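PDB 4EPS: putative fimbrium tip subunit Fim1C, which probably forms part of the tip of a fimbrium, the class of cell-surface filament that mediates adhesion and biofilm formation. Local coordinates for residues A[119-129]-A[217-225]; A[328-338]-A[424-432]. All blocks are in the same frame, centred on the assembly; numbering follows the deposited sequence.

The two contacts follow one another along the chain and lie in different parts of an elongated molecule, their centres 33 Å apart and their nearest atoms about 9 Å from each other without touching. Interaction 1 sets a loop and short helix against strand 217-222 within the fimbrillin-like region, and is held by a glutamine amide and by leucines packed on the strand backbone and a tyrosine ring. Interaction 2, deeper in the protein, lays the loop 424-432 along the turn and strand of 328-338 with no direct hydrogen bond between them. Glycerol, probably from the crystallisation liquor, lies beside both: in interaction 1 one bridges Tyr-129 and Arg-219 and a second lies near Tyr-129; in interaction 2 glycerol lies near Tyr-430, and one is hydrogen-bonded to Val-431 N.

Interaction 1: A[119-129]-A[217-225]; sequences LTTEQSDQKAY and EYRLLRKPS. With GOL (glycerol), chain I.
The ring of Tyr-129 is sandwiched between Leu-221, whose CD1 stands over its centre in a CH-pi contact (4.0 Å from CD1 to the ring centroid), and glycerol C3 over the rim of the opposite face. The same glycerol and Glu-217 lie at the edge of the Arg-219 guanidinium, where Arg-219 NH2 donates to glycerol O3 at 2.8 Å; Arg-219 is salt-bridged to Glu-217 and Asp-212. Here the loop 119-125 and the start of helix 126-130 pack on strand 217-222 of the fimbrillin-like fold. Gln-123, extended beyond CG, grips the backbone of Leu-221 twice: Leu-221 N donates to Gln-123 OE1 (2.7 Å) in the carbonyl plane, on a lone pair, and Gln-123 NE2 donates to Leu-221 O (3.1 Å). The second amide hydrogen runs almost straight to Thr-120 O (171° at the hydrogen), which fixes the rotation of the amide. A leucine here would probably leave Leu-221 N, Leu-221 O and Thr-120 O without these side-chain partners and weaken the loop's hold on the strand. Leu-119 swings its CG anti to the backbone N (chi1 -155°), bringing CD2 onto the backbone of Arg-222. One water accepts from Arg-219 NE at 2.6 Å and is hydrogen-bonded to Tyr-129 OH and glycerol O3.

Interaction 2: A[328-338]-A[424-432]; sequences HPNCVHGLVMS and SITTGWYVP
Thr-427 CA sits squarely over the imidazole of His-328, 3.7 Å from the ring centroid and 5° off its normal, a CH-pi contact that presses the loop 424-432, between helices 408-419 and 434-438, onto the residue just after helix 323-327. His-328 also opens a type I beta turn, which brings Cys-331 round to the same loop; with chi1 at -65°, SG lies anti to its own carbonyl carbon and reaches Ile-425 O at 3.3 Å. At the other end Trp-429 packs tightly against strand 334-338, an inner strand of an antiparallel sheet between 293-300 and 502-509. Trp-429 CH2 lies 3.6 Å from Ser-338 CA, Ser-338 CB stands over one face of the indole toward its rim, and Val-336 CG1 comes within 4.0 Å of Trp-429 CH2. Leu-508 of strand 502-509 and Cys-416 of helix 408-419 also touch the ring, and its NE1 is hydrogen-bonded to Phe-420 O. The loose part is the partly exposed side chain of Ile-425, although its carbonyl O is in contact. Between the two ends, Leu-335 CD2 meets Tyr-430 OH at 3.4 Å, and this hydroxyl is hydrogen-bonded to Glu-436 OE2. Thr-427 OG1 donates to Gly-428 O and is hydrogen-bonded to Gly-509 N. The direct contact is thus mainly CH-pi and van der Waals, with one sulfur-to-carbonyl approach, while the polar groups of Trp-429, Tyr-430 and Thr-427 are satisfied by other partners.

Interaction 1: A[119-129]-A[217-225]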
loop_
_atom_site.group_PDB
_atom_site.type_symbol
_atom_site.label_atom_id
_atom_site.label_comp_id
_atom_site.label_asym_id
_atom_site.label_seq_id
_atom_site.Cartn_x
_atom_site.Cartn_y
_atom_site.Cartn_z
ATOM N N LEU A 119 -8.836 17.149 -46.763
ATOM C CA LEU A 119 -8.821 16.869 -45.343
ATOM C C LEU A 119 -8.233 18.044 -44.600
ATOM O O LEU A 119 -7.203 18.582 -45.011
ATOM C CB LEU A 119 -7.960 15.613 -45.186
ATOM C CG LEU A 119 -8.146 14.730 -44.013
ATOM C CD1 LEU A 119 -9.546 14.095 -44.008
ATOM C CD2 LEU A 119 -7.105 13.668 -44.055
ATOM N N THR A 120 -8.904 18.486 -43.535
ATOM C CA THR A 120 -8.399 19.581 -42.704
ATOM C C THR A 120 -7.952 19.018 -41.352
ATOM O O THR A 120 -8.266 17.874 -41.016
ATOM C CB THR A 120 -9.448 20.687 -42.517
ATOM O OG1 THR A 120 -10.375 20.266 -41.520
ATOM C CG2 THR A 120 -10.145 21.090 -43.839
ATOM N N THR A 121 -7.266 19.841 -40.566
ATOM C CA THR A 121 -6.786 19.414 -39.260
ATOM C C THR A 121 -7.783 19.818 -38.152
ATOM O O THR A 121 -7.437 19.724 -36.971
ATOM C CB THR A 121 -5.382 19.969 -39.026
ATOM O OG1 THR A 121 -5.406 21.385 -39.198
ATOM C CG2 THR A 121 -4.319 19.331 -39.949
ATOM N N GLU A 122 -9.017 20.226 -38.527
ATOM C CA GLU A 122 -10.075 20.591 -37.563
ATOM C C GLU A 122 -11.026 19.391 -37.428
ATOM O O GLU A 122 -11.915 19.188 -38.264
ATOM C CB GLU A 122 -10.793 21.882 -38.012
ATOM C CG GLU A 122 -9.971 23.140 -37.757
ATOM C CD GLU A 122 -9.581 23.369 -36.304
ATOM O OE1 GLU A 122 -10.472 23.313 -35.421
ATOM O OE2 GLU A 122 -8.372 23.563 -36.042
ATOM N N GLN A 123 -10.747 18.519 -36.442
ATOM C CA GLN A 123 -11.499 17.270 -36.287
ATOM C C GLN A 123 -11.904 17.042 -34.818
ATOM O O GLN A 123 -12.181 15.910 -34.433
ATOM C CB GLN A 123 -10.612 16.080 -36.784
ATOM C CG GLN A 123 -10.250 16.124 -38.292
ATOM C CD GLN A 123 -9.235 15.064 -38.671
ATOM O OE1 GLN A 123 -9.206 13.976 -38.089
ATOM N NE2 GLN A 123 -8.429 15.333 -39.707
ATOM N N SER A 124 -11.967 18.124 -34.020
ATOM C CA SER A 124 -12.144 18.092 -32.562
ATOM C C SER A 124 -13.537 17.639 -32.075
ATOM O O SER A 124 -13.698 17.429 -30.882
ATOM C CB SER A 124 -11.791 19.441 -31.939
ATOM O OG SER A 124 -12.671 20.438 -32.426
ATOM N N ASP A 125 -14.517 17.475 -32.955
ATOM C CA ASP A 125 -15.797 16.941 -32.497
ATOM C C ASP A 125 -16.257 15.832 -33.438
ATOM O O ASP A 125 -15.717 15.708 -34.550
ATOM C CB ASP A 125 -16.866 18.037 -32.316
ATOM C CG ASP A 125 -17.119 18.858 -33.552
ATOM O OD1 ASP A 125 -17.697 18.319 -34.507
ATOM O OD2 ASP A 125 -16.727 20.042 -33.565
ATOM N N GLN A 126 -17.233 15.010 -32.985
ATOM C CA GLN A 126 -17.732 13.869 -33.753
ATOM C C GLN A 126 -18.143 14.260 -35.155
ATOM O O GLN A 126 -17.743 13.561 -36.076
ATOM C CB GLN A 126 -18.881 13.134 -33.043
ATOM C CG GLN A 126 -18.357 12.210 -31.937
ATOM C CD GLN A 126 -19.410 11.321 -31.315
ATOM O OE1 GLN A 126 -20.310 11.781 -30.598
ATOM N NE2 GLN A 126 -19.282 10.018 -31.530
ATOM N N LYS A 127 -18.856 15.400 -35.337
ATOM C CA LYS A 127 -19.290 15.840 -36.667
ATOM C C LYS A 127 -18.130 16.293 -37.548
ATOM O O LYS A 127 -18.139 15.987 -38.729
ATOM C CB LYS A 127 -20.334 16.970 -36.591
ATOM C CG LYS A 127 -21.729 16.448 -36.261
ATOM C CD LYS A 127 -22.827 17.439 -36.646
ATOM C CE LYS A 127 -24.164 16.767 -36.887
ATOM N NZ LYS A 127 -24.786 16.252 -35.635
ATOM N N ALA A 128 -17.170 17.058 -37.002
ATOM C CA ALA A 128 -16.030 17.553 -37.794
ATOM C C ALA A 128 -15.157 16.371 -38.277
ATOM O O ALA A 128 -14.619 16.409 -39.374
ATOM C CB ALA A 128 -15.201 18.516 -36.967
ATOM N N TYR A 129 -15.059 15.316 -37.463
ATOM C CA TYR A 129 -14.286 14.126 -37.816
ATOM C C TYR A 129 -15.044 13.288 -38.867
ATOM O O TYR A 129 -14.474 12.939 -39.916
ATOM C CB TYR A 129 -14.042 13.311 -36.544
ATOM C CG TYR A 129 -13.239 12.041 -36.750
ATOM C CD1 TYR A 129 -13.852 10.869 -37.186
ATOM C CD2 TYR A 129 -11.871 12.008 -36.487
ATOM C CE1 TYR A 129 -13.122 9.695 -37.365
ATOM C CE2 TYR A 129 -11.137 10.832 -36.634
ATOM C CZ TYR A 129 -11.764 9.683 -37.088
ATOM O OH TYR A 129 -11.070 8.505 -37.191
ATOM N N GLU A 217 -7.357 9.036 -25.657
ATOM C CA GLU A 217 -6.380 9.079 -26.743
ATOM C C GLU A 217 -6.883 10.061 -27.785
ATOM O O GLU A 217 -8.096 10.356 -27.833
ATOM C CB GLU A 217 -6.107 7.659 -27.333
ATOM C CG GLU A 217 -7.250 7.063 -28.114
ATOM C CD GLU A 217 -7.078 5.637 -28.609
ATOM O OE1 GLU A 217 -6.160 4.927 -28.143
ATOM O OE2 GLU A 217 -7.898 5.226 -29.459
ATOM N N TYR A 218 -5.953 10.588 -28.596
ATOM C CA TYR A 218 -6.273 11.556 -29.646
ATOM C C TYR A 218 -6.168 10.890 -30.988
ATOM O O TYR A 218 -5.234 10.106 -31.192
ATOM C CB TYR A 218 -5.322 12.763 -29.610
ATOM C CG TYR A 218 -5.410 13.561 -28.328
ATOM C CD1 TYR A 218 -4.738 13.146 -27.179
ATOM C CD2 TYR A 218 -6.203 14.708 -28.247
ATOM C CE1 TYR A 218 -4.804 13.889 -25.995
ATOM C CE2 TYR A 218 -6.279 15.453 -27.064
ATOM C CZ TYR A 218 -5.576 15.036 -25.946
ATOM O OH TYR A 218 -5.658 15.733 -24.766
ATOM N N ARG A 219 -7.101 11.196 -31.892
ATOM C CA ARG A 219 -7.146 10.609 -33.246
ATOM C C ARG A 219 -7.213 11.699 -34.276
ATOM O O ARG A 219 -7.902 12.699 -34.084
ATOM C CB ARG A 219 -8.338 9.634 -33.386
ATOM C CG ARG A 219 -8.206 8.456 -32.415
ATOM C CD ARG A 219 -9.000 7.227 -32.808
ATOM N NE ARG A 219 -10.432 7.358 -32.541
ATOM C CZ ARG A 219 -11.041 6.981 -31.418
ATOM N NH1 ARG A 219 -10.338 6.462 -30.408
ATOM N NH2 ARG A 219 -12.348 7.135 -31.286
ATOM N N LEU A 220 -6.470 11.536 -35.369
ATOM C CA LEU A 220 -6.441 12.533 -36.421
ATOM C C LEU A 220 -6.330 11.855 -37.766
ATOM O O LEU A 220 -5.345 11.157 -38.004
ATOM C CB LEU A 220 -5.232 13.479 -36.207
ATOM C CG LEU A 220 -5.073 14.610 -37.221
ATOM C CD1 LEU A 220 -6.107 15.724 -36.946
ATOM C CD2 LEU A 220 -3.687 15.201 -37.119
ATOM N N LEU A 221 -7.312 12.076 -38.642
ATOM C CA LEU A 221 -7.228 11.562 -40.011
ATOM C C LEU A 221 -6.171 12.341 -40.791
ATOM O O LEU A 221 -6.081 13.569 -40.645
ATOM C CB LEU A 221 -8.580 11.669 -40.738
ATOM C CG LEU A 221 -9.715 10.839 -40.138
ATOM C CD1 LEU A 221 -11.060 11.409 -40.580
ATOM C CD2 LEU A 221 -9.578 9.359 -40.502
ATOM N N ARG A 222 -5.355 11.619 -41.598
ATOM C CA ARG A 222 -4.284 12.187 -42.430
ATOM C C ARG A 222 -4.336 11.584 -43.819
ATOM O O ARG A 222 -4.829 10.467 -43.994
ATOM C CB ARG A 222 -2.886 11.920 -41.808
ATOM C CG ARG A 222 -2.666 12.501 -40.369
ATOM C CD ARG A 222 -2.592 14.016 -40.340
ATOM N NE ARG A 222 -1.461 14.541 -41.117
ATOM C CZ ARG A 222 -1.400 15.762 -41.638
ATOM N NH1 ARG A 222 -2.426 16.601 -41.512
ATOM N NH2 ARG A 222 -0.322 16.148 -42.313
ATOM N N LYS A 223 -3.868 12.327 -44.817
ATOM C CA LYS A 223 -3.839 11.786 -46.177
ATOM C C LYS A 223 -2.815 10.659 -46.259
ATOM O O LYS A 223 -1.739 10.773 -45.668
ATOM C CB LYS A 223 -3.515 12.876 -47.193
ATOM C CG LYS A 223 -4.708 13.752 -47.536
ATOM C CD LYS A 223 -4.285 14.874 -48.465
ATOM C CE LYS A 223 -5.458 15.712 -48.896
ATOM N NZ LYS A 223 -5.033 16.910 -49.676
ATOM N N PRO A 224 -3.129 9.543 -46.937
ATOM C CA PRO A 224 -2.119 8.473 -47.077
ATOM C C PRO A 224 -0.843 9.005 -47.736
ATOM O O PRO A 224 -0.908 9.920 -48.570
ATOM C CB PRO A 224 -2.819 7.447 -47.979
ATOM C CG PRO A 224 -4.282 7.705 -47.749
ATOM C CD PRO A 224 -4.377 9.197 -47.654
ATOM N N SER A 225 0.318 8.484 -47.298
ATOM C CA SER A 225 1.654 8.872 -47.803
ATOM C C SER A 225 2.075 10.298 -47.383
ATOM O O SER A 225 3.135 10.742 -47.817
ATOM C CB SER A 225 1.750 8.724 -49.327
ATOM O OG SER A 225 1.578 7.364 -49.689
HETATM C C1 GOL I . -16.426 10.434 -34.655
HETATM O O1 GOL I . -17.713 10.313 -35.247
HETATM C C2 GOL I . -15.928 9.112 -34.116
HETATM O O2 GOL I . -16.167 8.078 -35.081
HETATM C C3 GOL I . -14.441 9.259 -33.883
HETATM O O3 GOL I . -13.839 8.015 -33.547
HETATM O O HOH W 1 -6.279 18.628 -47.830
HETATM O O HOH W 2 -5.290 16.170 -41.094
HETATM O O HOH W 3 -11.644 7.182 -34.883
#

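Interaction 2: A[328-338]-A[424-432]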
loop_
_atom_site.group_PDB
_atom_site.type_symbol
_atom_site.label_atom_id
_atom_site.label_comp_id
_atom_site.label_asym_id
_atom_site.label_seq_id
_atom_site.Cartn_x
_atom_site.Cartn_y
_atom_site.Cartn_z
ATOM N N HIS A 328 -21.074 14.769 -10.314
ATOM C CA HIS A 328 -19.699 14.272 -10.296
ATOM C C HIS A 328 -19.670 12.993 -9.482
ATOM O O HIS A 328 -19.043 12.965 -8.413
ATOM C CB HIS A 328 -18.733 15.346 -9.731
ATOM C CG HIS A 328 -18.668 16.586 -10.563
ATOM N ND1 HIS A 328 -19.423 17.708 -10.248
ATOM C CD2 HIS A 328 -17.983 16.826 -11.705
ATOM C CE1 HIS A 328 -19.154 18.602 -11.192
ATOM N NE2 HIS A 328 -18.297 18.120 -12.096
ATOM N N PRO A 329 -20.347 11.911 -9.967
ATOM C CA PRO A 329 -20.440 10.668 -9.170
ATOM C C PRO A 329 -19.113 9.981 -8.885
ATOM O O PRO A 329 -19.048 9.126 -8.004
ATOM C CB PRO A 329 -21.328 9.758 -10.043
ATOM C CG PRO A 329 -21.162 10.294 -11.439
ATOM C CD PRO A 329 -21.102 11.775 -11.238
ATOM N N ASN A 330 -18.068 10.349 -9.623
ATOM C CA ASN A 330 -16.772 9.721 -9.427
ATOM C C ASN A 330 -15.944 10.433 -8.326
ATOM O O ASN A 330 -14.939 9.888 -7.881
ATOM C CB ASN A 330 -16.015 9.669 -10.768
ATOM C CG ASN A 330 -16.853 9.129 -11.930
ATOM O OD1 ASN A 330 -17.663 8.201 -11.785
ATOM N ND2 ASN A 330 -16.656 9.674 -13.125
ATOM N N CYS A 331 -16.390 11.608 -7.840
ATOM C CA CYS A 331 -15.634 12.355 -6.808
ATOM C C CYS A 331 -15.938 11.858 -5.390
ATOM O O CYS A 331 -16.620 12.509 -4.615
ATOM C CB CYS A 331 -15.882 13.855 -6.972
ATOM S SG CYS A 331 -15.227 14.530 -8.527
ATOM N N VAL A 332 -15.414 10.673 -5.067
ATOM C CA VAL A 332 -15.675 9.964 -3.797
ATOM C C VAL A 332 -14.388 9.762 -2.992
ATOM O O VAL A 332 -14.382 8.955 -2.070
ATOM C CB VAL A 332 -16.338 8.585 -4.139
ATOM C CG1 VAL A 332 -17.692 8.787 -4.844
ATOM C CG2 VAL A 332 -15.404 7.706 -4.998
ATOM N N HIS A 333 -13.297 10.474 -3.342
ATOM C CA HIS A 333 -11.998 10.275 -2.685
ATOM C C HIS A 333 -11.687 11.321 -1.618
ATOM O O HIS A 333 -11.027 11.007 -0.626
ATOM C CB HIS A 333 -10.871 10.267 -3.732
ATOM C CG HIS A 333 -11.124 9.280 -4.828
ATOM N ND1 HIS A 333 -11.680 9.668 -6.033
ATOM C CD2 HIS A 333 -10.949 7.938 -4.834
ATOM C CE1 HIS A 333 -11.799 8.558 -6.748
ATOM N NE2 HIS A 333 -11.370 7.492 -6.066
ATOM N N GLY A 334 -12.130 12.551 -1.827
ATOM C CA GLY A 334 -11.858 13.560 -0.815
ATOM C C GLY A 334 -12.023 14.977 -1.294
ATOM O O GLY A 334 -12.658 15.232 -2.323
ATOM N N LEU A 335 -11.475 15.903 -0.498
ATOM C CA LEU A 335 -11.560 17.326 -0.780
ATOM C C LEU A 335 -10.151 17.901 -0.822
ATOM O O LEU A 335 -9.272 17.456 -0.070
ATOM C CB LEU A 335 -12.386 18.048 0.339
ATOM C CG LEU A 335 -13.829 17.582 0.548
ATOM C CD1 LEU A 335 -14.463 18.306 1.745
ATOM C CD2 LEU A 335 -14.693 17.851 -0.695
ATOM N N VAL A 336 -9.992 18.945 -1.606
ATOM C CA VAL A 336 -8.745 19.691 -1.758
ATOM C C VAL A 336 -9.021 21.146 -1.446
ATOM O O VAL A 336 -9.989 21.703 -1.947
ATOM C CB VAL A 336 -8.172 19.530 -3.211
ATOM C CG1 VAL A 336 -7.081 20.568 -3.526
ATOM C CG2 VAL A 336 -7.649 18.109 -3.448
HETATM N N MSE A 337 -8.111 21.783 -0.711
HETATM C CA MSE A 337 -8.186 23.228 -0.487
HETATM C C MSE A 337 -7.168 23.920 -1.400
HETATM O O MSE A 337 -6.010 23.511 -1.464
HETATM C CB MSE A 337 -7.918 23.593 0.972
HETATM C CG MSE A 337 -8.142 25.094 1.227
HETATM SE SE MSE A 337 -7.809 25.526 3.084
HETATM C CE MSE A 337 -5.925 25.147 3.089
ATOM N N SER A 338 -7.582 25.012 -2.019
ATOM C CA SER A 338 -6.772 25.804 -2.931
ATOM C C SER A 338 -5.547 26.407 -2.264
ATOM O O SER A 338 -5.642 26.846 -1.126
ATOM C CB SER A 338 -7.626 26.963 -3.478
ATOM O OG SER A 338 -7.966 27.912 -2.450
ATOM N N SER A 424 -10.212 18.163 -14.986
ATOM C CA SER A 424 -11.552 17.884 -15.545
ATOM C C SER A 424 -12.301 16.804 -14.758
ATOM O O SER A 424 -13.533 16.790 -14.744
ATOM C CB SER A 424 -11.415 17.439 -17.011
ATOM O OG SER A 424 -10.650 16.240 -17.088
ATOM N N ILE A 425 -11.568 15.911 -14.083
ATOM C CA ILE A 425 -12.171 14.816 -13.308
ATOM C C ILE A 425 -12.716 15.278 -11.938
ATOM O O ILE A 425 -13.332 14.479 -11.243
ATOM C CB ILE A 425 -11.162 13.658 -13.123
ATOM C CG1 ILE A 425 -9.858 14.136 -12.408
ATOM C CG2 ILE A 425 -10.887 12.984 -14.509
ATOM C CD1 ILE A 425 -8.922 13.037 -11.948
ATOM N N THR A 426 -12.478 16.525 -11.558
ATOM C CA THR A 426 -12.946 17.055 -10.257
ATOM C C THR A 426 -14.236 17.869 -10.395
ATOM O O THR A 426 -14.717 18.120 -11.501
ATOM C CB THR A 426 -11.841 17.935 -9.607
ATOM O OG1 THR A 426 -11.724 19.185 -10.312
ATOM C CG2 THR A 426 -10.500 17.210 -9.499
ATOM N N THR A 427 -14.765 18.352 -9.242
ATOM C CA THR A 427 -15.959 19.186 -9.225
ATOM C C THR A 427 -15.706 20.566 -9.810
ATOM O O THR A 427 -16.653 21.268 -10.149
ATOM C CB THR A 427 -16.410 19.398 -7.741
ATOM O OG1 THR A 427 -15.355 20.063 -7.026
ATOM C CG2 THR A 427 -16.791 18.111 -7.033
ATOM N N GLY A 428 -14.449 20.995 -9.794
ATOM C CA GLY A 428 -14.082 22.373 -10.052
ATOM C C GLY A 428 -14.117 23.083 -8.693
ATOM O O GLY A 428 -14.596 22.519 -7.696
ATOM N N TRP A 429 -13.594 24.296 -8.629
ATOM C CA TRP A 429 -13.499 25.067 -7.383
ATOM C C TRP A 429 -14.859 25.648 -6.926
ATOM O O TRP A 429 -15.629 26.176 -7.744
ATOM C CB TRP A 429 -12.503 26.235 -7.547
ATOM C CG TRP A 429 -11.072 25.826 -7.802
ATOM C CD1 TRP A 429 -10.319 26.120 -8.911
ATOM C CD2 TRP A 429 -10.206 25.099 -6.910
ATOM N NE1 TRP A 429 -9.046 25.625 -8.761
ATOM C CE2 TRP A 429 -8.948 24.986 -7.547
ATOM C CE3 TRP A 429 -10.367 24.545 -5.623
ATOM C CZ2 TRP A 429 -7.860 24.343 -6.947
ATOM C CZ3 TRP A 429 -9.294 23.889 -5.036
ATOM C CH2 TRP A 429 -8.054 23.800 -5.687
ATOM N N TYR A 430 -15.105 25.626 -5.613
ATOM C CA TYR A 430 -16.307 26.249 -5.040
ATOM C C TYR A 430 -15.976 26.832 -3.655
ATOM O O TYR A 430 -15.018 26.404 -3.019
ATOM C CB TYR A 430 -17.499 25.267 -4.957
ATOM C CG TYR A 430 -17.220 24.020 -4.143
ATOM C CD1 TYR A 430 -17.375 24.016 -2.749
ATOM C CD2 TYR A 430 -16.719 22.869 -4.747
ATOM C CE1 TYR A 430 -17.052 22.890 -1.991
ATOM C CE2 TYR A 430 -16.421 21.733 -4.001
ATOM C CZ TYR A 430 -16.582 21.751 -2.624
ATOM O OH TYR A 430 -16.301 20.623 -1.909
ATOM N N VAL A 431 -16.800 27.771 -3.176
ATOM C CA VAL A 431 -16.637 28.334 -1.819
ATOM C C VAL A 431 -17.151 27.264 -0.854
ATOM O O VAL A 431 -18.310 26.849 -0.965
ATOM C CB VAL A 431 -17.355 29.696 -1.624
ATOM C CG1 VAL A 431 -17.251 30.171 -0.172
ATOM C CG2 VAL A 431 -16.797 30.771 -2.579
ATOM N N PRO A 432 -16.320 26.780 0.088
ATOM C CA PRO A 432 -16.790 25.708 0.979
ATOM C C PRO A 432 -17.976 26.134 1.821
ATOM O O PRO A 432 -18.093 27.308 2.161
ATOM C CB PRO A 432 -15.560 25.425 1.879
ATOM C CG PRO A 432 -14.748 26.721 1.821
ATOM C CD PRO A 432 -14.921 27.160 0.386
#